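Local coordinates for protein oxidoreductase, short-chain dehydrogenase/reductase family (Aeromonas hydrophila subsp. hydrophila, PDB 3L6E) that probably works as a nucleotide-dependent oxidoreductase of the short-chain dehydrogenase/reductase family, perhaps reducing 3-dehydrosphinganine in sphingolipid metabolism, at residues H5-G10 with V66-A71; R17-G22 with L80-A85; V24-Q29 with M207-E212. All coordinates share one frame; numbering follows the deposited sequence.

Interaction 1. Residues H5-G10 with V66-A71; sequences HIIVTG and VAFAAA
The Phe68 ring and the His5 ring are the two flat groups here, and both are met obliquely. Phe68 receives the end of Ile7, whose CD1 stands 3.4 Å from CE1 and 3.6 Å from CD1 of the ring, while the His5 ring turns CE1 to the carbonyl O of Ala71 at 3.3 Å. The setting is the Rossmann-type fold of the short-chain dehydrogenases: strand 5-9 is the first strand of the parallel sheet, and helix 61-75 packs on one of its faces. Their short axes pass 10.6 Å apart and run at 152°, a roughly antiparallel arrangement that brings Ile7 and Ala71 together with 7.4 Å between their CA atoms. His5 and Ile7, two residues apart, both direct their CB atoms to the helix. Ile7 reaches it through an extended ethyl arm, CD1 anti to CA (chi2 174°), and this carries the terminal methyl into the angle between the aromatic ring and the methyl of Ala71. Phe68 leaves the helix less directly, and it is the ring that closes the gap. Val115, Gln118 and Leu122 of helix 98-123 pack against Phe68, so this ring joins strand and helix to a third element. The imidazole is held by hydrogen bonds elsewhere: ND1 with the carbonyl O of Gly76 and NE2 with the hydroxyl of Ser31, on neighbouring strand 29-34. All the touching residues are buried. Beside the aromatic contact, Ile7 CD1 also lies 4.1 Å from Ala71 CB.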
ATOM      1  N   HIS A   5      -0.091 -19.381  12.327  1.00 28.90           N
ATOM      2  CA  HIS A   5      -1.292 -18.944  13.036  1.00 25.69           C
ATOM      3  C   HIS A   5      -1.607 -17.456  12.861  1.00 25.15           C
ATOM      4  O   HIS A   5      -0.771 -16.586  13.140  1.00 25.02           O
ATOM      5  CB  HIS A   5      -1.208 -19.289  14.516  1.00 23.28           C
ATOM      6  CG  HIS A   5      -2.478 -19.045  15.262  1.00 19.96           C
ATOM      7  ND1 HIS A   5      -2.502 -18.668  16.586  1.00 21.00           N
ATOM      8  CD2 HIS A   5      -3.769 -19.092  14.857  1.00 21.55           C
ATOM      9  CE1 HIS A   5      -3.757 -18.520  16.973  1.00 20.83           C
ATOM     10  NE2 HIS A   5      -4.545 -18.771  15.944  1.00 20.09           N
ATOM     11  N   ILE A   6      -2.829 -17.185  12.399  1.00 24.27           N
ATOM     12  CA  ILE A   6      -3.330 -15.824  12.225  1.00 23.01           C
ATOM     13  C   ILE A   6      -4.590 -15.634  13.053  1.00 20.94           C
ATOM     14  O   ILE A   6      -5.434 -16.526  13.150  1.00 21.10           O
ATOM     15  CB  ILE A   6      -3.680 -15.513  10.743  1.00 23.62           C
ATOM     16  CG1 ILE A   6      -2.578 -15.993   9.799  1.00 17.40           C
ATOM     17  CG2 ILE A   6      -4.039 -13.989  10.549  1.00 17.04           C
ATOM     18  CD1 ILE A   6      -1.309 -15.170   9.850  1.00 23.98           C
ATOM     19  N   ILE A   7      -4.705 -14.473  13.673  1.00 19.53           N
ATOM     20  CA  ILE A   7      -5.926 -14.101  14.357  1.00 18.76           C
ATOM     21  C   ILE A   7      -6.605 -13.038  13.510  1.00 19.71           C
ATOM     22  O   ILE A   7      -5.973 -12.049  13.134  1.00 19.06           O
ATOM     23  CB  ILE A   7      -5.647 -13.548  15.747  1.00 17.36           C
ATOM     24  CG1 ILE A   7      -5.185 -14.675  16.681  1.00 14.86           C
ATOM     25  CG2 ILE A   7      -6.904 -12.879  16.345  1.00 13.90           C
ATOM     26  CD1 ILE A   7      -4.752 -14.150  18.033  1.00 14.95           C
ATOM     27  N   VAL A   8      -7.889 -13.212  13.260  1.00 21.44           N
ATOM     28  CA  VAL A   8      -8.658 -12.228  12.535  1.00 23.19           C
ATOM     29  C   VAL A   8      -9.895 -11.838  13.308  1.00 24.37           C
ATOM     30  O   VAL A   8     -10.722 -12.666  13.601  1.00 25.02           O
ATOM     31  CB  VAL A   8      -9.084 -12.747  11.164  1.00 23.31           C
ATOM     32  CG1 VAL A   8      -9.920 -11.729  10.464  1.00 25.06           C
ATOM     33  CG2 VAL A   8      -7.890 -13.107  10.339  1.00 24.56           C
ATOM     34  N   THR A   9     -10.012 -10.565  13.638  1.00 24.12           N
ATOM     35  CA  THR A   9     -11.200 -10.082  14.309  1.00 24.01           C
ATOM     36  C   THR A   9     -12.212  -9.596  13.291  1.00 24.34           C
ATOM     37  O   THR A   9     -11.885  -9.393  12.144  1.00 24.09           O
ATOM     38  CB  THR A   9     -10.898  -8.951  15.269  1.00 23.76           C
ATOM     39  OG1 THR A   9     -10.365  -7.856  14.543  1.00 29.04           O
ATOM     40  CG2 THR A   9      -9.918  -9.371  16.294  1.00 28.95           C
ATOM     41  N   GLY A  10     -13.446  -9.421  13.725  1.00 24.50           N
ATOM     42  CA  GLY A  10     -14.514  -9.032  12.834  1.00 24.55           C
ATOM     43  C   GLY A  10     -14.580 -10.017  11.703  1.00 24.37           C
ATOM     44  O   GLY A  10     -14.721  -9.650  10.549  1.00 24.59           O
ATOM     45  N   VAL A  66     -10.161 -13.503  27.415  1.00 34.28           N
ATOM     46  CA  VAL A  66     -10.711 -14.847  27.259  1.00 33.40           C
ATOM     47  C   VAL A  66     -10.590 -15.333  25.818  1.00 32.59           C
ATOM     48  O   VAL A  66     -10.144 -16.455  25.567  1.00 32.93           O
ATOM     49  CB  VAL A  66     -12.192 -14.908  27.750  1.00 33.72           C
ATOM     50  CG1 VAL A  66     -12.835 -16.250  27.427  1.00 33.80           C
ATOM     51  CG2 VAL A  66     -12.273 -14.644  29.263  1.00 33.86           C
ATOM     52  N   ALA A  67     -10.972 -14.472  24.878  1.00 31.32           N
ATOM     53  CA  ALA A  67     -10.965 -14.805  23.458  1.00 30.18           C
ATOM     54  C   ALA A  67      -9.554 -15.092  22.943  1.00 28.84           C
ATOM     55  O   ALA A  67      -9.370 -15.983  22.119  1.00 28.61           O
ATOM     56  CB  ALA A  67     -11.617 -13.680  22.636  1.00 30.24           C
ATOM     57  N   PHE A  68      -8.572 -14.327  23.414  1.00 27.43           N
ATOM     58  CA  PHE A  68      -7.198 -14.516  22.975  1.00 26.73           C
ATOM     59  C   PHE A  68      -6.569 -15.769  23.581  1.00 26.88           C
ATOM     60  O   PHE A  68      -5.745 -16.422  22.926  1.00 27.50           O
ATOM     61  CB  PHE A  68      -6.349 -13.257  23.225  1.00 26.68           C
ATOM     62  CG  PHE A  68      -6.361 -12.275  22.069  1.00 29.16           C
ATOM     63  CD1 PHE A  68      -5.366 -12.311  21.097  1.00 27.13           C
ATOM     64  CD2 PHE A  68      -7.368 -11.322  21.949  1.00 26.98           C
ATOM     65  CE1 PHE A  68      -5.367 -11.409  20.015  1.00 29.16           C
ATOM     66  CE2 PHE A  68      -7.384 -10.414  20.883  1.00 29.47           C
ATOM     67  CZ  PHE A  68      -6.381 -10.455  19.907  1.00 27.17           C
ATOM     68  N   ALA A  69      -6.991 -16.112  24.807  1.00 25.93           N
ATOM     69  CA  ALA A  69      -6.548 -17.313  25.506  1.00 26.37           C
ATOM     70  C   ALA A  69      -6.965 -18.593  24.784  1.00 26.56           C
ATOM     71  O   ALA A  69      -6.196 -19.552  24.733  1.00 26.37           O
ATOM     72  CB  ALA A  69      -7.058 -17.330  26.963  1.00 26.23           C
ATOM     73  N   ALA A  70      -8.180 -18.600  24.233  1.00 26.44           N
ATOM     74  CA  ALA A  70      -8.658 -19.724  23.436  1.00 26.13           C
ATOM     75  C   ALA A  70      -7.909 -19.798  22.096  1.00 25.64           C
ATOM     76  O   ALA A  70      -7.532 -20.890  21.644  1.00 25.38           O
ATOM     77  CB  ALA A  70     -10.175 -19.628  23.217  1.00 26.53           C
ATOM     78  N   ALA A  71      -7.681 -18.638  21.477  1.00 24.79           N
ATOM     79  CA  ALA A  71      -6.943 -18.585  20.208  1.00 24.55           C
ATOM     80  C   ALA A  71      -5.525 -19.166  20.331  1.00 25.30           C
ATOM     81  O   ALA A  71      -5.137 -20.059  19.562  1.00 25.94           O
ATOM     82  CB  ALA A  71      -6.883 -17.181  19.683  1.00 23.32           C
TER

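Interaction 2. Residues R17-G22 with L80-A85; sequences RALTIG and LVLHCA
Leu19 CD1 meets two side chains of strand 80-84 at once: the sulfur of Cys84, 3.7 Å from SG, and the tip of Leu82, 3.8 Å from its CD1. This is helix-on-sheet packing in the Rossmann-type fold, with helix 14-25, which follows the first strand, laid against the fourth strand in chain order. Leu82 and Cys84, two residues apart, point their CB atoms at the helix, and Leu19 points its own back at them. The two leucine side chains cross at about a right angle. Leu82 brings a single methyl, and that methyl faces the whole branched end of Leu19, since Leu82 CD1 is also 4.0 Å from Leu19 CD2 and 4.1 Å from Leu19 CG. CD1 of Leu82 is anti to CA (chi2 -171°), which extends the branch toward the helix. Cys84 makes a narrower contact, through sulfur alone, with SG beside its backbone N (chi1 -66°). In the next shell, Ala131 and Val133 of strand 128-137 pack against Leu82 and Cys84 respectively, and Val8 of strand 5-9 also touches Leu82. The strand itself is placed by backbone hydrogen bonds from Leu82 to Ile7 and Thr9, and the Thr9 hydroxyl accepts from Cys84 N. Across the helix-strand interface the nearest CA atoms of the two segments are those of Leu19 and Leu82, 8.9 Å apart, a gap bridged by these apolar side chains. Leu19 CB completes the touch, 4.1 Å from Leu82 CD1.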
ATOM      1  N   ARG A  17     -14.451 -12.158   6.445  1.00 24.39           N
ATOM      2  CA  ARG A  17     -14.695 -13.415   5.722  1.00 24.97           C
ATOM      3  C   ARG A  17     -13.671 -13.573   4.613  1.00 25.00           C
ATOM      4  O   ARG A  17     -12.948 -14.572   4.575  1.00 25.83           O
ATOM      5  CB  ARG A  17     -16.101 -13.445   5.097  1.00 25.65           C
ATOM      6  CG  ARG A  17     -17.178 -14.253   5.809  1.00 40.37           C
ATOM      7  CD  ARG A  17     -18.397 -14.514   4.871  1.00 26.35           C
ATOM      8  NE  ARG A  17     -18.013 -14.611   3.455  1.00 40.44           N
ATOM      9  CZ  ARG A  17     -18.249 -15.649   2.650  1.00 26.30           C
ATOM     10  NH1 ARG A  17     -17.839 -15.615   1.392  1.00 39.66           N
ATOM     11  NH2 ARG A  17     -18.896 -16.718   3.093  1.00 40.34           N
ATOM     12  N   ALA A  18     -13.579 -12.579   3.724  1.00 23.53           N
ATOM     13  CA  ALA A  18     -12.681 -12.669   2.570  1.00 22.57           C
ATOM     14  C   ALA A  18     -11.215 -12.836   2.992  1.00 22.52           C
ATOM     15  O   ALA A  18     -10.465 -13.611   2.395  1.00 22.95           O
ATOM     16  CB  ALA A  18     -12.844 -11.440   1.645  1.00 22.12           C
ATOM     17  N   LEU A  19     -10.807 -12.079   4.001  1.00 21.84           N
ATOM     18  CA  LEU A  19      -9.453 -12.174   4.510  1.00 21.36           C
ATOM     19  C   LEU A  19      -9.194 -13.549   5.106  1.00 21.70           C
ATOM     20  O   LEU A  19      -8.129 -14.094   4.901  1.00 21.89           O
ATOM     21  CB  LEU A  19      -9.160 -11.087   5.546  1.00 20.35           C
ATOM     22  CG  LEU A  19      -9.030  -9.622   5.093  1.00 26.52           C
ATOM     23  CD1 LEU A  19      -9.266  -8.691   6.263  1.00 19.22           C
ATOM     24  CD2 LEU A  19      -7.681  -9.333   4.449  1.00 19.81           C
ATOM     25  N   THR A  20     -10.169 -14.100   5.837  1.00 22.53           N
ATOM     26  CA  THR A  20     -10.022 -15.406   6.470  1.00 21.82           C
ATOM     27  C   THR A  20      -9.855 -16.460   5.401  1.00 22.80           C
ATOM     28  O   THR A  20      -8.935 -17.264   5.472  1.00 23.46           O
ATOM     29  CB  THR A  20     -11.205 -15.778   7.375  1.00 21.27           C
ATOM     30  OG1 THR A  20     -11.313 -14.839   8.440  1.00 18.07           O
ATOM     31  CG2 THR A  20     -11.024 -17.182   7.990  1.00 18.30           C
ATOM     32  N   ILE A  21     -10.745 -16.437   4.408  1.00 22.90           N
ATOM     33  CA  ILE A  21     -10.700 -17.352   3.277  1.00 22.10           C
ATOM     34  C   ILE A  21      -9.345 -17.311   2.578  1.00 22.47           C
ATOM     35  O   ILE A  21      -8.767 -18.354   2.275  1.00 21.71           O
ATOM     36  CB  ILE A  21     -11.851 -17.098   2.255  1.00 21.08           C
ATOM     37  CG1 ILE A  21     -13.216 -17.266   2.934  1.00 21.59           C
ATOM     38  CG2 ILE A  21     -11.693 -18.025   1.028  1.00 21.10           C
ATOM     39  CD1 ILE A  21     -14.418 -16.934   2.084  1.00 18.91           C
ATOM     40  N   GLY A  22      -8.841 -16.100   2.348  1.00 23.67           N
ATOM     41  CA  GLY A  22      -7.606 -15.885   1.595  1.00 23.96           C
ATOM     42  C   GLY A  22      -6.369 -16.419   2.276  1.00 24.93           C
ATOM     43  O   GLY A  22      -5.500 -16.993   1.619  1.00 25.09           O
ATOM     44  N   LEU A  80       0.299 -13.059  13.012  1.00 25.35           N
ATOM     45  CA  LEU A  80      -0.426 -11.881  12.539  1.00 24.90           C
ATOM     46  C   LEU A  80      -1.744 -11.736  13.265  1.00 25.10           C
ATOM     47  O   LEU A  80      -2.514 -12.698  13.379  1.00 25.18           O
ATOM     48  CB  LEU A  80      -0.636 -11.921  11.012  1.00 23.90           C
ATOM     49  CG  LEU A  80      -1.654 -10.985  10.339  1.00 32.73           C
ATOM     50  CD1 LEU A  80      -1.259  -9.530  10.496  1.00 23.10           C
ATOM     51  CD2 LEU A  80      -1.865 -11.328   8.848  1.00 23.92           C
ATOM     52  N   VAL A  81      -1.965 -10.534  13.798  1.00 25.03           N
ATOM     53  CA  VAL A  81      -3.256 -10.148  14.326  1.00 24.79           C
ATOM     54  C   VAL A  81      -3.842  -9.132  13.357  1.00 25.19           C
ATOM     55  O   VAL A  81      -3.298  -8.040  13.142  1.00 24.52           O
ATOM     56  CB  VAL A  81      -3.201  -9.627  15.783  1.00 24.74           C
ATOM     57  CG1 VAL A  81      -4.607  -9.217  16.258  1.00 11.65           C
ATOM     58  CG2 VAL A  81      -2.699 -10.727  16.705  1.00 12.39           C
ATOM     59  N   LEU A  82      -4.935  -9.543  12.733  1.00 25.73           N
ATOM     60  CA  LEU A  82      -5.605  -8.747  11.737  1.00 25.84           C
ATOM     61  C   LEU A  82      -6.851  -8.208  12.386  1.00 25.88           C
ATOM     62  O   LEU A  82      -7.803  -8.946  12.636  1.00 26.42           O
ATOM     63  CB  LEU A  82      -5.965  -9.605  10.534  1.00 26.36           C
ATOM     64  CG  LEU A  82      -5.555  -9.087   9.162  1.00 35.78           C
ATOM     65  CD1 LEU A  82      -6.178  -9.929   8.065  1.00 26.81           C
ATOM     66  CD2 LEU A  82      -5.939  -7.642   9.002  1.00 26.97           C
ATOM     67  N   HIS A  83      -6.826  -6.929  12.717  1.00 25.44           N
ATOM     68  CA  HIS A  83      -7.966  -6.340  13.384  1.00 25.89           C
ATOM     69  C   HIS A  83      -8.876  -5.642  12.383  1.00 28.05           C
ATOM     70  O   HIS A  83      -8.475  -4.680  11.725  1.00 27.87           O
ATOM     71  CB  HIS A  83      -7.553  -5.394  14.506  1.00 24.44           C
ATOM     72  CG  HIS A  83      -8.715  -4.888  15.305  1.00 24.43           C
ATOM     73  ND1 HIS A  83      -9.125  -3.573  15.276  1.00 24.50           N
ATOM     74  CD2 HIS A  83      -9.584  -5.534  16.112  1.00 23.61           C
ATOM     75  CE1 HIS A  83     -10.187  -3.429  16.044  1.00 23.16           C
ATOM     76  NE2 HIS A  83     -10.489  -4.604  16.558  1.00 24.72           N
ATOM     77  N   CYS A  84     -10.089  -6.164  12.258  1.00 30.39           N
ATOM     78  CA  CYS A  84     -11.110  -5.577  11.413  1.00 33.41           C
ATOM     79  C   CYS A  84     -12.147  -4.894  12.274  1.00 36.84           C
ATOM     80  O   CYS A  84     -13.148  -5.501  12.621  1.00 36.02           O
ATOM     81  CB  CYS A  84     -11.777  -6.647  10.562  1.00 32.86           C
ATOM     82  SG  CYS A  84     -10.676  -7.369   9.385  1.00 34.51           S
ATOM     83  N   ALA A  85     -11.895  -3.631  12.630  1.00 41.17           N
ATOM     84  CA  ALA A  85     -12.848  -2.879  13.456  1.00 44.65           C
ATOM     85  C   ALA A  85     -14.201  -2.763  12.759  1.00 47.63           C
ATOM     86  O   ALA A  85     -15.224  -2.605  13.421  1.00 48.73           O
ATOM     87  CB  ALA A  85     -12.304  -1.510  13.815  1.00 44.90           C
TER

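Interaction 3. Residues V24-Q29 with M207-E212; sequences VERGHQ and MLDALE
A salt-bridge network joins the C-terminal ends of two helices of the Rossmann-type fold, 14-25 and 200-210. Arg26 stands where the first helix closes in a Schellman motif, with Gly27 at positive phi as C-prime. From there its side chain, extended from CG to NE, carries the guanidinium to Asp209. NH1 and NH2 both bind the same oxygen, Asp209 OD1, at 2.8 and 3.0 Å, with N-H...O angles of 152° and 140°. That oxygen lies almost exactly in the guanidinium plane, yet the carboxylate is turned by 54° from it. NH1 comes on the syn side but well out of the carboxylate plane, and the NH2 approach runs nearly along the C-O bond. Glu212 OE2 adds a longer salt bridge at the guanidinium edge, 3.5 Å from NH2. Over the centre of one face sits Leu208 CB, 3.7 Å from Arg26 CZ, so the charged group rests on an apolar patch. Leu208 in turn packs on Leu19 and Leu23 of helix 14-25. Asp209 also packs on Asp209 of the second subunit, and Glu212 O is hydrogen-bonded to Tyr206 OH of that subunit, placing the helix pair beside the dimer contact, with strands 171-181 and 217-226 behind helix 200-210.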
ATOM      1  N   VAL A  24      -6.439 -18.801   4.511  1.00 27.18           N
ATOM      2  CA  VAL A  24      -6.577 -20.260   4.507  1.00 27.18           C
ATOM      3  C   VAL A  24      -6.053 -20.852   3.199  1.00 27.73           C
ATOM      4  O   VAL A  24      -5.286 -21.834   3.211  1.00 27.85           O
ATOM      5  CB  VAL A  24      -8.024 -20.717   4.768  1.00 26.97           C
ATOM      6  CG1 VAL A  24      -8.217 -22.221   4.394  1.00 12.60           C
ATOM      7  CG2 VAL A  24      -8.390 -20.471   6.224  1.00 13.22           C
ATOM      8  N   GLU A  25      -6.484 -20.258   2.085  1.00 27.73           N
ATOM      9  CA  GLU A  25      -6.030 -20.650   0.746  1.00 28.26           C
ATOM     10  C   GLU A  25      -4.505 -20.518   0.605  1.00 28.36           C
ATOM     11  O   GLU A  25      -3.890 -21.267  -0.142  1.00 27.85           O
ATOM     12  CB  GLU A  25      -6.743 -19.828  -0.343  1.00 28.68           C
ATOM     13  CG  GLU A  25      -8.233 -20.156  -0.517  1.00 48.79           C
ATOM     14  CD  GLU A  25      -8.929 -19.326  -1.604  1.00 30.08           C
ATOM     15  OE1 GLU A  25      -8.321 -18.354  -2.112  1.00 49.13           O
ATOM     16  OE2 GLU A  25     -10.089 -19.646  -1.948  1.00 48.68           O
ATOM     17  N   ARG A  26      -3.906 -19.567   1.330  1.00 28.83           N
ATOM     18  CA  ARG A  26      -2.447 -19.412   1.348  1.00 29.74           C
ATOM     19  C   ARG A  26      -1.765 -20.304   2.418  1.00 29.78           C
ATOM     20  O   ARG A  26      -0.582 -20.127   2.737  1.00 29.71           O
ATOM     21  CB  ARG A  26      -2.054 -17.926   1.486  1.00 30.29           C
ATOM     22  CG  ARG A  26      -2.438 -17.038   0.278  1.00 28.11           C
ATOM     23  CD  ARG A  26      -2.633 -15.565   0.693  1.00 31.08           C
ATOM     24  NE  ARG A  26      -3.242 -14.716  -0.352  1.00 29.38           N
ATOM     25  CZ  ARG A  26      -2.616 -13.735  -1.004  1.00 31.85           C
ATOM     26  NH1 ARG A  26      -3.262 -13.017  -1.923  1.00 29.73           N
ATOM     27  NH2 ARG A  26      -1.343 -13.460  -0.745  1.00 30.00           N
ATOM     28  N   GLY A  27      -2.525 -21.255   2.963  1.00 29.40           N
ATOM     29  CA  GLY A  27      -1.986 -22.260   3.881  1.00 29.48           C
ATOM     30  C   GLY A  27      -1.917 -21.955   5.372  1.00 29.30           C
ATOM     31  O   GLY A  27      -1.252 -22.691   6.102  1.00 29.27           O
ATOM     32  N   HIS A  28      -2.604 -20.900   5.834  1.00 28.55           N
ATOM     33  CA  HIS A  28      -2.553 -20.497   7.254  1.00 27.96           C
ATOM     34  C   HIS A  28      -3.699 -21.112   8.066  1.00 26.29           C
ATOM     35  O   HIS A  28      -4.729 -21.471   7.510  1.00 26.41           O
ATOM     36  CB  HIS A  28      -2.666 -18.973   7.395  1.00 29.63           C
ATOM     37  CG  HIS A  28      -1.443 -18.201   6.988  1.00 32.20           C
ATOM     38  ND1 HIS A  28      -1.337 -17.565   5.768  1.00 30.82           N
ATOM     39  CD2 HIS A  28      -0.316 -17.885   7.676  1.00 30.69           C
ATOM     40  CE1 HIS A  28      -0.182 -16.925   5.708  1.00 31.53           C
ATOM     41  NE2 HIS A  28       0.456 -17.100   6.853  1.00 31.66           N
ATOM     42  N   GLN A  29      -3.516 -21.214   9.382  1.00 24.79           N
ATOM     43  CA  GLN A  29      -4.600 -21.515  10.309  1.00 23.72           C
ATOM     44  C   GLN A  29      -5.136 -20.209  10.868  1.00 22.14           C
ATOM     45  O   GLN A  29      -4.379 -19.284  11.141  1.00 21.28           O
ATOM     46  CB  GLN A  29      -4.100 -22.361  11.480  1.00 25.04           C
ATOM     47  CG  GLN A  29      -3.447 -23.674  11.097  1.00 45.97           C
ATOM     48  CD  GLN A  29      -4.458 -24.758  10.841  1.00 26.64           C
ATOM     49  OE1 GLN A  29      -5.033 -24.844   9.749  1.00 46.48           O
ATOM     50  NE2 GLN A  29      -4.685 -25.603  11.843  1.00 46.30           N
HETATM   51  N   MSE A 207      -4.574  -6.573   0.283  1.00 25.83           N
HETATM   52  CA  MSE A 207      -4.156  -6.527   1.682  1.00 28.49           C
HETATM   53  C   MSE A 207      -3.233  -7.712   2.020  1.00 26.67           C
HETATM   54  O   MSE A 207      -2.176  -7.525   2.623  1.00 26.72           O
HETATM   55  CB  MSE A 207      -5.376  -6.496   2.615  1.00 32.56           C
HETATM   56  CG  MSE A 207      -6.221  -5.230   2.503  1.00 29.83           C
HETATM   57 SE   MSE A 207      -7.922  -5.275   3.514  0.98 40.81          SE
HETATM   58  CE  MSE A 207      -7.264  -4.917   5.269  1.00 29.38           C
ATOM     59  N   LEU A 208      -3.629  -8.909   1.605  1.00 24.70           N
ATOM     60  CA  LEU A 208      -2.842 -10.108   1.872  1.00 24.17           C
ATOM     61  C   LEU A 208      -1.538 -10.140   1.079  1.00 24.01           C
ATOM     62  O   LEU A 208      -0.525 -10.612   1.581  1.00 23.89           O
ATOM     63  CB  LEU A 208      -3.646 -11.380   1.615  1.00 23.25           C
ATOM     64  CG  LEU A 208      -4.906 -11.579   2.455  1.00 27.93           C
ATOM     65  CD1 LEU A 208      -5.657 -12.821   1.985  1.00 23.74           C
ATOM     66  CD2 LEU A 208      -4.619 -11.641   3.933  1.00 22.75           C
ATOM     67  N   ASP A 209      -1.554  -9.637  -0.152  1.00 23.98           N
ATOM     68  CA  ASP A 209      -0.292  -9.470  -0.866  1.00 24.30           C
ATOM     69  C   ASP A 209       0.585  -8.487  -0.100  1.00 23.99           C
ATOM     70  O   ASP A 209       1.766  -8.706   0.060  1.00 24.52           O
ATOM     71  CB  ASP A 209      -0.483  -8.994  -2.301  1.00 23.99           C
ATOM     72  CG  ASP A 209      -1.003 -10.075  -3.218  1.00 22.47           C
ATOM     73  OD1 ASP A 209      -1.280 -11.193  -2.745  1.00 24.80           O
ATOM     74  OD2 ASP A 209      -1.137  -9.803  -4.428  1.00 23.94           O
ATOM     75  N   ALA A 210      -0.003  -7.402   0.367  1.00 23.75           N
ATOM     76  CA  ALA A 210       0.758  -6.401   1.079  1.00 23.41           C
ATOM     77  C   ALA A 210       1.326  -6.987   2.391  1.00 24.17           C
ATOM     78  O   ALA A 210       2.397  -6.612   2.814  1.00 24.51           O
ATOM     79  CB  ALA A 210      -0.098  -5.188   1.347  1.00 22.12           C
ATOM     80  N   LEU A 211       0.615  -7.919   3.015  1.00 24.46           N
ATOM     81  CA  LEU A 211       1.072  -8.475   4.286  1.00 25.04           C
ATOM     82  C   LEU A 211       2.068  -9.636   4.150  1.00 26.96           C
ATOM     83  O   LEU A 211       2.449 -10.228   5.152  1.00 27.92           O
ATOM     84  CB  LEU A 211      -0.117  -8.910   5.143  1.00 23.19           C
ATOM     85  CG  LEU A 211      -0.980  -7.808   5.746  1.00 31.54           C
ATOM     86  CD1 LEU A 211      -2.267  -8.401   6.311  1.00 22.43           C
ATOM     87  CD2 LEU A 211      -0.181  -7.024   6.805  1.00 23.11           C
ATOM     88  N   GLU A 212       2.460  -9.972   2.926  1.00 28.13           N
ATOM     89  CA  GLU A 212       3.463 -11.017   2.688  1.00 30.18           C
ATOM     90  C   GLU A 212       4.821 -10.621   3.277  1.00 30.10           C
ATOM     91  O   GLU A 212       5.274  -9.496   3.094  1.00 29.44           O
ATOM     92  CB  GLU A 212       3.634 -11.279   1.186  1.00 31.33           C
ATOM     93  CG  GLU A 212       2.505 -12.049   0.520  1.00 54.31           C
ATOM     94  CD  GLU A 212       2.611 -13.557   0.706  1.00 33.43           C
ATOM     95  OE1 GLU A 212       3.704 -14.123   0.459  1.00 54.26           O
ATOM     96  OE2 GLU A 212       1.580 -14.174   1.086  1.00 54.42           O
TER

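Interactions 1 and 2 lie on the two faces of the Rossmann-type sheet, and interaction 3 lies beyond the second, between two helix ends. Strands 5-9 and 80-84 are neighbours in the sheet, bonded through Ile7 O to Leu82 N (2.7 Å), so interactions 1 and 2, with centres about 11 Å apart, share it but engage helices on opposite faces. Interactions 2 and 3, with centres about 9 Å apart, both use helix 14-25, and Leu19 CD2 touches Leu208 CD2 at 3.9 Å. Interactions 1 and 3 have centres about 16 Å apart and meet through Ile6 and Gln29. Along the chain the segments alternate in every pair, which ties the N-terminal strand and helix to distant parts of the sequence, as far as the subunit interface.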